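Local coordinates for lasso peptide isopeptidase AtxE2 (Asticcacaulis excentricus, PDB 5TXE), which hydrolyses the isopeptide bond of the lasso peptides astexin-2 and astexin-3, recognising their knotted, threaded shape and turning them into linear peptides, at residues A47-M52 against Y388-D393; E366-P371 against P400-L405; S417-P422 against D508-R513; R441-G446 against P453-A458. The protein carries 1 engineered substitution. One frame throughout, in Å; residues are numbered along the deposited sequence.

Contact 1 (A47-M52 against Y388-D393); sequences ADIGTM and YDPNPD
A47 and N391 are joined at two points, the main chain of one against the side-chain amide of the other. The backbone N of A47 donates to OD1 of N391 over 2.9 Å, meeting a lone pair in the carbonyl plane. The other branch of the amide answers: ND2 of N391 reaches O of A47 at 3.1 Å, standing 37° above the plane of that carbonyl. Asparagine suits the place because one flat group carries both acceptor and donor, and with CG beside its own backbone N (chi1 -69°) that group faces the peptide of A47. The small methyl of A47 fits against P390, CB to CB at 4.1 Å. I49 follows on the same side, its CD1 meeting CG of P390 at 4.1 Å. Before N391, an Asx turn shapes the loop, N of N391 donating to OD1 of D389. A leucine in place of N391 would probably leave both N and O of A47 without these partners in a buried setting. Around the contact, A47 and P390 pack on V74 of strand 69-78 and I49 on L374 of strand 373-378, consistent with a junction between first and last propeller blades.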
loop_
_atom_site.group_PDB
_atom_site.type_symbol
_atom_site.label_atom_id
_atom_site.label_comp_id
_atom_site.label_asym_id
_atom_site.label_seq_id
_atom_site.Cartn_x
_atom_site.Cartn_y
_atom_site.Cartn_z
ATOM N N ALA A 47 14.742 -5.259 4.762
ATOM C CA ALA A 47 14.758 -3.908 4.268
ATOM C C ALA A 47 13.829 -3.745 3.086
ATOM O O ALA A 47 13.374 -4.751 2.523
ATOM C CB ALA A 47 16.160 -3.547 3.854
ATOM N N ASP A 48 13.505 -2.490 2.787
ATOM C CA ASP A 48 12.586 -2.140 1.715
ATOM C C ASP A 48 13.101 -0.893 0.971
ATOM O O ASP A 48 14.027 -0.202 1.424
ATOM C CB ASP A 48 11.156 -1.916 2.251
ATOM C CG ASP A 48 10.034 -2.384 1.231
ATOM O OD1 ASP A 48 10.318 -2.836 0.056
ATOM O OD2 ASP A 48 8.833 -2.265 1.606
ATOM N N ILE A 49 12.526 -0.665 -0.202
ATOM C CA ILE A 49 12.836 0.473 -1.043
ATOM C C ILE A 49 11.544 1.114 -1.478
ATOM O O ILE A 49 10.691 0.448 -2.080
ATOM C CB ILE A 49 13.578 0.007 -2.311
ATOM C CG1 ILE A 49 14.922 -0.602 -1.940
ATOM C CG2 ILE A 49 13.776 1.169 -3.256
ATOM C CD1 ILE A 49 15.549 -1.444 -3.041
ATOM N N GLY A 50 11.342 2.369 -1.107
ATOM C CA GLY A 50 10.091 3.091 -1.444
ATOM C C GLY A 50 8.908 2.768 -0.525
ATOM O O GLY A 50 9.026 2.022 0.423
ATOM N N THR A 51 7.749 3.329 -0.825
ATOM C CA THR A 51 6.579 3.167 0.027
ATOM C C THR A 51 6.163 1.714 0.088
ATOM O O THR A 51 6.458 0.884 -0.816
ATOM C CB THR A 51 5.417 4.127 -0.438
ATOM O OG1 THR A 51 4.372 4.188 0.514
ATOM C CG2 THR A 51 4.833 3.732 -1.775
ATOM N N MET A 52 5.410 1.427 1.126
ATOM C CA MET A 52 5.028 0.077 1.440
ATOM C C MET A 52 4.416 -0.650 0.267
ATOM O O MET A 52 4.816 -1.747 -0.044
ATOM C CB MET A 52 4.017 0.046 2.584
ATOM C CG MET A 52 4.635 0.547 3.885
ATOM S SD MET A 52 3.541 0.278 5.316
ATOM C CE MET A 52 2.694 -1.234 4.786
ATOM N N TYR A 388 20.840 -5.007 -7.422
ATOM C CA TYR A 388 21.087 -4.694 -6.002
ATOM C C TYR A 388 19.979 -5.246 -5.089
ATOM O O TYR A 388 18.804 -4.913 -5.272
ATOM C CB TYR A 388 21.190 -3.185 -5.778
ATOM C CG TYR A 388 21.400 -2.818 -4.346
ATOM C CD1 TYR A 388 22.653 -2.853 -3.790
ATOM C CD2 TYR A 388 20.330 -2.461 -3.527
ATOM C CE1 TYR A 388 22.859 -2.519 -2.461
ATOM C CE2 TYR A 388 20.502 -2.137 -2.177
ATOM C CZ TYR A 388 21.762 -2.159 -1.641
ATOM O OH TYR A 388 21.940 -1.837 -0.309
ATOM N N ASP A 389 20.360 -6.072 -4.114
ATOM C CA ASP A 389 19.409 -6.640 -3.177
ATOM C C ASP A 389 19.811 -6.201 -1.781
ATOM O O ASP A 389 20.857 -6.611 -1.309
ATOM C CB ASP A 389 19.356 -8.139 -3.277
ATOM C CG ASP A 389 18.146 -8.739 -2.507
ATOM O OD1 ASP A 389 17.598 -8.043 -1.600
ATOM O OD2 ASP A 389 17.753 -9.895 -2.803
ATOM N N PRO A 390 18.986 -5.345 -1.122
ATOM C CA PRO A 390 19.369 -4.852 0.182
ATOM C C PRO A 390 19.210 -5.940 1.220
ATOM O O PRO A 390 19.586 -5.715 2.346
ATOM C CB PRO A 390 18.379 -3.692 0.434
ATOM C CG PRO A 390 17.161 -4.090 -0.299
ATOM C CD PRO A 390 17.638 -4.874 -1.503
ATOM N N ASN A 391 18.619 -7.084 0.891
ATOM C CA ASN A 391 18.596 -8.184 1.825
ATOM C C ASN A 391 19.591 -9.348 1.451
ATOM O O ASN A 391 20.013 -9.447 0.334
ATOM C CB ASN A 391 17.155 -8.657 1.954
ATOM C CG ASN A 391 16.277 -7.625 2.664
ATOM O OD1 ASN A 391 16.525 -7.279 3.825
ATOM N ND2 ASN A 391 15.281 -7.108 1.973
ATOM N N PRO A 392 20.006 -10.197 2.422
ATOM C CA PRO A 392 20.730 -11.377 1.904
ATOM C C PRO A 392 19.740 -12.185 1.146
ATOM O O PRO A 392 18.522 -11.899 1.212
ATOM C CB PRO A 392 21.121 -12.158 3.155
ATOM C CG PRO A 392 20.205 -11.687 4.243
ATOM C CD PRO A 392 19.870 -10.235 3.906
ATOM N N ASP A 393 20.271 -13.169 0.437
ATOM C CA ASP A 393 19.483 -14.208 -0.233
ATOM C C ASP A 393 18.658 -15.041 0.794
ATOM O O ASP A 393 19.174 -15.669 1.716
ATOM C CB ASP A 393 20.445 -15.122 -1.025
ATOM C CG ASP A 393 19.763 -15.894 -2.153
ATOM O OD1 ASP A 393 18.613 -16.359 -2.008
ATOM O OD2 ASP A 393 20.413 -16.054 -3.202
#

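Contact 2 (E366-P371 against P400-L405); sequences ESALQP and PKVERL
L369 meets V402 and P400; the flat group it touches is the carbonyl of P400, whose oxygen lies 3.9 Å from CD1 of L369. The other planar group, the amide of Q370, turns back on its own segment: NE2 gives a nearly straight bond (170°) to O of P371 at 2.9 Å, within the plane of both groups and on a lone pair of the acceptor. NE2 also bonds to OD2 of D389.

The contact itself is apolar. L369 and V402 lie alongside, pointing contrary ways, and CG2 of V402 sits 3.9 Å from CG of L369 and equally near both its methyls. V402 holds its CG1 anti to the backbone N (chi1 -171°), which carries CG1 to CB of A368 at 4.1 Å, while CG2 stays with L369. A beta-branched residue therefore serves two partners, while alanine is small enough for the turn to come close. A type I turn from S367 to Q370 presents A368 and L369, closed by N of Q370 on O of S367 at 2.8 Å and a reciprocal bond from N of S367 to O of Q370. L369 also reaches L455 of helix 454-459, and R404 forms a salt bridge with D418. A tight beta hairpin of the probable propeller's last sheet thus abuts edge strand 401-408 of the hydrolase sheet, a domain interface expected of the prolyl oligopeptidase family.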
loop_
_atom_site.group_PDB
_atom_site.type_symbol
_atom_site.label_atom_id
_atom_site.label_comp_id
_atom_site.label_asym_id
_atom_site.label_seq_id
_atom_site.Cartn_x
_atom_site.Cartn_y
_atom_site.Cartn_z
ATOM N N GLU A 366 9.780 -7.513 -7.125
ATOM C CA GLU A 366 9.503 -8.414 -6.014
ATOM C C GLU A 366 8.591 -9.533 -6.438
ATOM O O GLU A 366 7.901 -9.413 -7.435
ATOM C CB GLU A 366 8.907 -7.644 -4.814
ATOM C CG GLU A 366 7.686 -6.874 -5.115
ATOM C CD GLU A 366 7.093 -6.237 -3.871
ATOM O OE1 GLU A 366 6.604 -7.021 -3.021
ATOM O OE2 GLU A 366 7.045 -4.982 -3.778
ATOM N N SER A 367 8.644 -10.632 -5.696
ATOM C CA SER A 367 7.752 -11.725 -5.926
ATOM C C SER A 367 7.622 -12.490 -4.624
ATOM O O SER A 367 8.208 -12.102 -3.613
ATOM C CB SER A 367 8.251 -12.605 -7.090
ATOM O OG SER A 367 9.393 -13.334 -6.722
ATOM N N ALA A 368 6.886 -13.589 -4.657
ATOM C CA ALA A 368 6.382 -14.202 -3.445
ATOM C C ALA A 368 7.466 -14.381 -2.423
ATOM O O ALA A 368 7.226 -14.092 -1.235
ATOM C CB ALA A 368 5.716 -15.540 -3.738
ATOM N N LEU A 369 8.613 -14.897 -2.859
ATOM C CA LEU A 369 9.721 -15.185 -1.955
ATOM C C LEU A 369 10.908 -14.302 -2.200
ATOM O O LEU A 369 11.975 -14.573 -1.686
ATOM C CB LEU A 369 10.140 -16.644 -2.042
ATOM C CG LEU A 369 9.071 -17.611 -1.542
ATOM C CD1 LEU A 369 9.547 -19.060 -1.714
ATOM C CD2 LEU A 369 8.713 -17.385 -0.087
ATOM N N GLN A 370 10.690 -13.179 -2.861
ATOM C CA GLN A 370 11.750 -12.205 -3.135
ATOM C C GLN A 370 11.306 -10.831 -2.701
ATOM O O GLN A 370 10.473 -10.226 -3.335
ATOM C CB GLN A 370 12.012 -12.155 -4.663
ATOM C CG GLN A 370 12.949 -11.055 -5.132
ATOM C CD GLN A 370 14.320 -11.275 -4.555
ATOM O OE1 GLN A 370 14.951 -12.238 -4.914
ATOM N NE2 GLN A 370 14.753 -10.433 -3.591
ATOM N N PRO A 371 11.868 -10.309 -1.622
ATOM C CA PRO A 371 11.561 -8.938 -1.224
ATOM C C PRO A 371 12.092 -7.954 -2.231
ATOM O O PRO A 371 12.920 -8.290 -3.056
ATOM C CB PRO A 371 12.285 -8.726 0.113
ATOM C CG PRO A 371 12.989 -9.992 0.411
ATOM C CD PRO A 371 12.737 -11.012 -0.665
ATOM N N PRO A 400 9.146 -21.548 3.426
ATOM C CA PRO A 400 7.892 -22.215 3.134
ATOM C C PRO A 400 7.748 -22.450 1.656
ATOM O O PRO A 400 8.411 -21.785 0.830
ATOM C CB PRO A 400 6.834 -21.183 3.549
ATOM C CG PRO A 400 7.487 -20.391 4.606
ATOM C CD PRO A 400 8.940 -20.309 4.197
ATOM N N LYS A 401 6.874 -23.386 1.333
ATOM C CA LYS A 401 6.558 -23.705 -0.041
ATOM C C LYS A 401 5.368 -22.806 -0.448
ATOM O O LYS A 401 4.403 -22.694 0.300
ATOM C CB LYS A 401 6.224 -25.207 -0.123
ATOM C CG LYS A 401 5.840 -25.726 -1.516
ATOM C CD LYS A 401 5.228 -27.151 -1.481
ATOM C CE LYS A 401 4.033 -27.358 -2.432
ATOM N NZ LYS A 401 4.436 -27.546 -3.852
ATOM N N VAL A 402 5.441 -22.186 -1.627
ATOM C CA VAL A 402 4.375 -21.368 -2.172
ATOM C C VAL A 402 3.777 -21.945 -3.457
ATOM O O VAL A 402 4.495 -22.352 -4.348
ATOM C CB VAL A 402 4.903 -19.974 -2.530
ATOM C CG1 VAL A 402 3.740 -19.054 -2.892
ATOM C CG2 VAL A 402 5.631 -19.411 -1.347
ATOM N N GLU A 403 2.469 -21.891 -3.592
ATOM C CA GLU A 403 1.830 -22.369 -4.775
ATOM C C GLU A 403 0.689 -21.409 -5.123
ATOM O O GLU A 403 -0.153 -21.120 -4.287
ATOM C CB GLU A 403 1.321 -23.777 -4.474
ATOM C CG GLU A 403 0.047 -24.122 -5.184
ATOM C CD GLU A 403 -0.499 -25.519 -4.843
ATOM O OE1 GLU A 403 0.029 -26.213 -3.888
ATOM O OE2 GLU A 403 -1.496 -25.882 -5.544
ATOM N N ARG A 404 0.638 -20.916 -6.347
ATOM C CA ARG A 404 -0.440 -20.031 -6.743
ATOM C C ARG A 404 -1.701 -20.783 -7.096
ATOM O O ARG A 404 -1.641 -21.668 -7.918
ATOM C CB ARG A 404 -0.050 -19.225 -7.939
ATOM C CG ARG A 404 -1.123 -18.218 -8.330
ATOM C CD ARG A 404 -0.496 -16.975 -8.929
ATOM N NE ARG A 404 0.163 -16.134 -7.928
ATOM C CZ ARG A 404 0.655 -14.922 -8.172
ATOM N NH1 ARG A 404 0.563 -14.367 -9.389
ATOM N NH2 ARG A 404 1.215 -14.246 -7.194
ATOM N N LEU A 405 -2.820 -20.419 -6.460
ATOM C CA LEU A 405 -4.124 -21.036 -6.629
ATOM C C LEU A 405 -4.923 -20.202 -7.601
ATOM O O LEU A 405 -4.833 -18.962 -7.586
ATOM C CB LEU A 405 -4.947 -21.061 -5.316
ATOM C CG LEU A 405 -4.376 -21.732 -4.087
ATOM C CD1 LEU A 405 -5.248 -21.409 -2.880
ATOM C CD2 LEU A 405 -4.302 -23.222 -4.284
#

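Contact 3 (S417-P422 against D508-R513); sequences SDLVLP and DDLDRR
CA of L419 and CA of L510 are 9.1 Å apart, the closest such pair between strand and helix, and two leucines fill the separation. This is strand-on-helix packing of the alpha/beta-hydrolase fold: strand 414-421 belongs to the mixed central sheet, and helix 494-512 covers one of its faces. Neighbouring V420 serves the opposite face, touching I454 and A458 of helix 454-459, so the sheet is sandwiched between helices.

The two leucines point at each other and overlap side by side, with CD2 of L510 lodged between the two methyls of L419, 3.8 Å from CD2 and 4.1 Å from CD1. L419 holds its CG anti to the backbone N (chi1 172°), whereas CG of L510 lies beside its own N, and leucine's forked end lets a single methyl of the helix engage both branches from the strand. L405 of the adjoining strand packs on L419 as well.

R513 follows the last turn of the helix, its N bonded to O of D509. Arginine suits this exposed position, since it is long enough to pass the leucines and still end in a charge. NH2 of R513 lies obliquely 4.4 Å from CD2 of L419 and makes a salt bridge with OE2 of E403.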
loop_
_atom_site.group_PDB
_atom_site.type_symbol
_atom_site.label_atom_id
_atom_site.label_comp_id
_atom_site.label_asym_id
_atom_site.label_seq_id
_atom_site.Cartn_x
_atom_site.Cartn_y
_atom_site.Cartn_z
ATOM N N SER A 417 -4.953 -16.530 -5.700
ATOM C CA SER A 417 -4.414 -16.316 -4.380
ATOM C C SER A 417 -3.220 -17.208 -4.199
ATOM O O SER A 417 -2.993 -18.056 -5.034
ATOM C CB SER A 417 -5.468 -16.645 -3.337
ATOM O OG SER A 417 -6.482 -15.660 -3.355
ATOM N N ASP A 418 -2.435 -17.014 -3.138
ATOM C CA ASP A 418 -1.251 -17.822 -2.884
ATOM C C ASP A 418 -1.433 -18.672 -1.647
ATOM O O ASP A 418 -1.928 -18.195 -0.653
ATOM C CB ASP A 418 -0.002 -16.944 -2.793
ATOM C CG ASP A 418 0.426 -16.366 -4.185
ATOM O OD1 ASP A 418 0.615 -17.174 -5.150
ATOM O OD2 ASP A 418 0.549 -15.114 -4.337
ATOM N N LEU A 419 -1.103 -19.962 -1.755
ATOM C CA LEU A 419 -1.105 -20.888 -0.681
ATOM C C LEU A 419 0.329 -21.014 -0.204
ATOM O O LEU A 419 1.237 -21.234 -0.991
ATOM C CB LEU A 419 -1.660 -22.211 -1.135
ATOM C CG LEU A 419 -1.532 -23.337 -0.118
ATOM C CD1 LEU A 419 -2.368 -23.042 1.112
ATOM C CD2 LEU A 419 -1.930 -24.701 -0.704
ATOM N N VAL A 420 0.532 -20.880 1.102
ATOM C CA VAL A 420 1.854 -21.015 1.675
ATOM C C VAL A 420 1.827 -22.137 2.652
ATOM O O VAL A 420 0.933 -22.186 3.500
ATOM C CB VAL A 420 2.234 -19.738 2.397
ATOM C CG1 VAL A 420 3.685 -19.759 2.847
ATOM C CG2 VAL A 420 1.952 -18.524 1.504
ATOM N N LEU A 421 2.765 -23.076 2.563
ATOM C CA LEU A 421 2.754 -24.235 3.471
ATOM C C LEU A 421 3.996 -24.276 4.305
ATOM O O LEU A 421 5.040 -23.818 3.888
ATOM C CB LEU A 421 2.653 -25.533 2.684
ATOM C CG LEU A 421 1.342 -25.622 1.887
ATOM C CD1 LEU A 421 1.369 -26.736 0.820
ATOM C CD2 LEU A 421 0.179 -25.847 2.812
ATOM N N PRO A 422 3.914 -24.873 5.480
ATOM C CA PRO A 422 5.104 -24.958 6.303
ATOM C C PRO A 422 6.227 -25.671 5.594
ATOM O O PRO A 422 5.955 -26.569 4.818
ATOM C CB PRO A 422 4.664 -25.803 7.479
ATOM C CG PRO A 422 3.182 -25.741 7.480
ATOM C CD PRO A 422 2.749 -25.543 6.070
ATOM N N ASP A 508 -13.124 -24.146 0.645
ATOM C CA ASP A 508 -13.680 -25.425 0.176
ATOM C C ASP A 508 -12.711 -26.150 -0.733
ATOM O O ASP A 508 -12.566 -27.346 -0.631
ATOM C CB ASP A 508 -14.999 -25.235 -0.573
ATOM C CG ASP A 508 -16.158 -24.843 0.353
ATOM O OD1 ASP A 508 -16.039 -25.023 1.591
ATOM O OD2 ASP A 508 -17.185 -24.340 -0.152
ATOM N N ASP A 509 -12.035 -25.427 -1.603
ATOM C CA ASP A 509 -11.027 -26.046 -2.446
ATOM C C ASP A 509 -9.947 -26.718 -1.615
ATOM O O ASP A 509 -9.574 -27.857 -1.861
ATOM C CB ASP A 509 -10.403 -24.974 -3.371
ATOM C CG ASP A 509 -9.351 -25.544 -4.354
ATOM O OD1 ASP A 509 -9.740 -26.133 -5.368
ATOM O OD2 ASP A 509 -8.129 -25.372 -4.146
ATOM N N LEU A 510 -9.378 -25.981 -0.673
ATOM C CA LEU A 510 -8.254 -26.492 0.072
ATOM C C LEU A 510 -8.735 -27.619 0.974
ATOM O O LEU A 510 -7.991 -28.541 1.250
ATOM C CB LEU A 510 -7.627 -25.397 0.920
ATOM C CG LEU A 510 -6.952 -24.261 0.184
ATOM C CD1 LEU A 510 -6.604 -23.151 1.172
ATOM C CD2 LEU A 510 -5.701 -24.789 -0.467
ATOM N N ASP A 511 -9.989 -27.553 1.377
ATOM C CA ASP A 511 -10.632 -28.653 2.112
ATOM C C ASP A 511 -10.722 -29.959 1.273
ATOM O O ASP A 511 -10.307 -30.997 1.715
ATOM C CB ASP A 511 -12.024 -28.232 2.555
ATOM C CG ASP A 511 -12.713 -29.268 3.450
ATOM O OD1 ASP A 511 -12.094 -30.253 3.880
ATOM O OD2 ASP A 511 -13.919 -29.081 3.728
ATOM N N ARG A 512 -11.194 -29.860 0.045
ATOM C CA ARG A 512 -11.246 -31.007 -0.872
ATOM C C ARG A 512 -9.869 -31.566 -1.136
ATOM O O ARG A 512 -9.723 -32.755 -1.231
ATOM C CB ARG A 512 -11.901 -30.611 -2.206
ATOM C CG ARG A 512 -13.397 -30.413 -2.051
ATOM C CD ARG A 512 -14.122 -30.054 -3.361
ATOM N NE ARG A 512 -15.095 -28.954 -3.176
ATOM C CZ ARG A 512 -16.216 -29.043 -2.434
ATOM N NH1 ARG A 512 -16.502 -30.174 -1.778
ATOM N NH2 ARG A 512 -17.053 -28.001 -2.327
ATOM N N ARG A 513 -8.843 -30.728 -1.246
ATOM C CA ARG A 513 -7.499 -31.233 -1.428
ATOM C C ARG A 513 -6.937 -31.904 -0.157
ATOM O O ARG A 513 -5.856 -32.466 -0.202
ATOM C CB ARG A 513 -6.553 -30.130 -1.922
ATOM C CG ARG A 513 -6.902 -29.727 -3.360
ATOM C CD ARG A 513 -6.275 -28.422 -3.804
ATOM N NE ARG A 513 -4.838 -28.448 -3.578
ATOM C CZ ARG A 513 -3.970 -27.603 -4.126
ATOM N NH1 ARG A 513 -4.364 -26.652 -4.983
ATOM N NH2 ARG A 513 -2.687 -27.708 -3.804
#

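Contact 4 (R441-G446 against P453-A458); sequences RGFLRG and PILPLA
L444 lays its side chain against I454, the CB of L444 facing CG2 of I454 at 3.9 Å. I454 holds CG2 anti to its backbone N and CG1 beside it (chi1 -75°); CG2 meets L444, while the longer branch runs by O of R445 and ends near L444 too. L455 takes a different line: its CG lies 3.7 Å from O of L444, and its CD1 approaches the ring of F443 obliquely, 4.1 Å from CE1. R445 stands at the edge of that ring, NE in the ring plane, with one face of its guanidinium turned to CE2; NH1 of R445 is bonded to O of L46.

The backbones join where the helix begins, behind P453 at the N-cap. N of I454 donates to O of R445 over 3.1 Å, almost in line with the carbonyl (C=O...N 162°). A water accepts from N of L455 at 2.8 Å and donates to O of both L444 and R445, satisfying peptide groups at the helix start. An alanine in place of I454 would probably keep the backbone bond but open a gap beside L444 and V464. This is the loop-to-helix connection after strand 431-436 of an alpha/beta hydrolase; the loop also carries Y438, which stabilises the alkoxide intermediate.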
loop_
_atom_site.group_PDB
_atom_site.type_symbol
_atom_site.label_atom_id
_atom_site.label_comp_id
_atom_site.label_asym_id
_atom_site.label_seq_id
_atom_site.Cartn_x
_atom_site.Cartn_y
_atom_site.Cartn_z
ATOM N N ARG A 441 0.347 -9.832 -4.863
ATOM C CA ARG A 441 1.118 -9.781 -6.105
ATOM C C ARG A 441 2.589 -9.925 -5.901
ATOM O O ARG A 441 3.287 -10.392 -6.808
ATOM C CB ARG A 441 0.864 -8.497 -6.894
ATOM C CG ARG A 441 -0.597 -8.312 -7.267
ATOM C CD ARG A 441 -0.758 -7.252 -8.382
ATOM N NE ARG A 441 -2.048 -7.365 -9.037
ATOM C CZ ARG A 441 -2.266 -7.981 -10.197
ATOM N NH1 ARG A 441 -1.295 -8.580 -10.891
ATOM N NH2 ARG A 441 -3.494 -7.978 -10.675
ATOM N N GLY A 442 3.070 -9.501 -4.735
ATOM C CA GLY A 442 4.490 -9.232 -4.533
ATOM C C GLY A 442 4.986 -10.132 -3.448
ATOM O O GLY A 442 4.524 -11.271 -3.322
ATOM N N PHE A 443 5.935 -9.610 -2.673
ATOM C CA PHE A 443 6.589 -10.385 -1.641
ATOM C C PHE A 443 5.586 -10.709 -0.525
ATOM O O PHE A 443 4.815 -9.868 -0.137
ATOM C CB PHE A 443 7.811 -9.635 -1.136
ATOM C CG PHE A 443 8.444 -10.261 0.030
ATOM C CD1 PHE A 443 8.877 -11.590 -0.023
ATOM C CD2 PHE A 443 8.587 -9.531 1.249
ATOM C CE1 PHE A 443 9.431 -12.209 1.119
ATOM C CE2 PHE A 443 9.159 -10.136 2.381
ATOM C CZ PHE A 443 9.585 -11.479 2.318
ATOM N N LEU A 444 5.560 -11.946 -0.088
ATOM C CA LEU A 444 4.681 -12.358 1.020
ATOM C C LEU A 444 5.254 -11.862 2.329
ATOM O O LEU A 444 6.115 -12.513 2.910
ATOM C CB LEU A 444 4.575 -13.865 1.035
ATOM C CG LEU A 444 3.912 -14.455 -0.238
ATOM C CD1 LEU A 444 3.952 -15.965 -0.181
ATOM C CD2 LEU A 444 2.499 -13.999 -0.457
ATOM N N ARG A 445 4.834 -10.667 2.755
ATOM C CA ARG A 445 5.403 -10.016 3.938
ATOM C C ARG A 445 4.307 -10.049 5.014
ATOM O O ARG A 445 4.237 -11.040 5.757
ATOM C CB ARG A 445 5.881 -8.621 3.571
ATOM C CG ARG A 445 6.533 -7.789 4.654
ATOM C CD ARG A 445 7.025 -6.391 4.282
ATOM N NE ARG A 445 8.186 -6.338 3.440
ATOM C CZ ARG A 445 9.416 -6.203 3.889
ATOM N NH1 ARG A 445 9.686 -6.217 5.179
ATOM N NH2 ARG A 445 10.373 -6.123 3.018
ATOM N N GLY A 446 3.429 -9.048 5.064
ATOM C CA GLY A 446 2.399 -8.994 6.126
ATOM C C GLY A 446 1.001 -8.750 5.597
ATOM O O GLY A 446 0.080 -8.399 6.346
ATOM N N PRO A 453 1.905 -11.766 9.602
ATOM C CA PRO A 453 3.205 -12.222 9.064
ATOM C C PRO A 453 3.164 -13.622 8.371
ATOM O O PRO A 453 3.036 -14.665 9.034
ATOM C CB PRO A 453 4.070 -12.259 10.309
ATOM C CG PRO A 453 3.137 -12.602 11.377
ATOM C CD PRO A 453 1.823 -11.976 11.050
ATOM N N ILE A 454 3.256 -13.629 7.060
ATOM C CA ILE A 454 2.813 -14.779 6.300
ATOM C C ILE A 454 3.798 -15.914 6.460
ATOM O O ILE A 454 3.430 -17.013 6.859
ATOM C CB ILE A 454 2.645 -14.374 4.827
ATOM C CG1 ILE A 454 1.384 -13.559 4.712
ATOM C CG2 ILE A 454 2.545 -15.619 3.923
ATOM C CD1 ILE A 454 1.296 -12.799 3.428
ATOM N N LEU A 455 5.063 -15.639 6.214
ATOM C CA LEU A 455 6.039 -16.710 6.282
ATOM C C LEU A 455 6.214 -17.202 7.702
ATOM O O LEU A 455 6.211 -18.393 7.916
ATOM C CB LEU A 455 7.370 -16.269 5.613
ATOM C CG LEU A 455 7.257 -15.788 4.128
ATOM C CD1 LEU A 455 8.626 -15.362 3.554
ATOM C CD2 LEU A 455 6.678 -16.896 3.266
ATOM N N PRO A 456 6.347 -16.282 8.706
ATOM C CA PRO A 456 6.365 -16.767 10.064
ATOM C C PRO A 456 5.154 -17.586 10.479
ATOM O O PRO A 456 5.300 -18.545 11.223
ATOM C CB PRO A 456 6.494 -15.497 10.874
ATOM C CG PRO A 456 7.185 -14.532 9.962
ATOM C CD PRO A 456 6.591 -14.829 8.639
ATOM N N LEU A 457 3.956 -17.269 9.982
ATOM C CA LEU A 457 2.799 -18.115 10.291
ATOM C C LEU A 457 2.983 -19.549 9.716
ATOM O O LEU A 457 2.680 -20.562 10.379
ATOM C CB LEU A 457 1.511 -17.520 9.727
ATOM C CG LEU A 457 0.836 -16.456 10.590
ATOM C CD1 LEU A 457 -0.223 -15.646 9.861
ATOM C CD2 LEU A 457 0.241 -17.079 11.812
ATOM N N ALA A 458 3.450 -19.634 8.477
ATOM C CA ALA A 458 3.734 -20.938 7.907
ATOM C C ALA A 458 4.832 -21.660 8.721
ATOM O O ALA A 458 4.698 -22.819 9.018
ATOM C CB ALA A 458 4.156 -20.806 6.478
HETATM O O HOH W 1 6.056 -13.127 5.578
#

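Contacts 1, 3 and 4 are largely buried, contact 2 only partly. Contact 1 lies among the antiparallel sheets that probably form the propeller of this family, contacts 3 and 4 in the hydrolase domain, and contact 2 bridges the two. Polar bonds cross contacts 1 and 4, where at least one segment is loop, a side-chain amide on a backbone in one, a helix start with its water in the other; contacts 2 and 3 meet through apolar groups. Strands 401-408 and 414-421 are sheet neighbours, tying contact 2 to contact 3, where N of L405 meets O of S417 at 2.8 Å. Contacts 2 and 4 are nearest, centres 8 Å apart. R445 brings contact 4 up to A47 of contact 1.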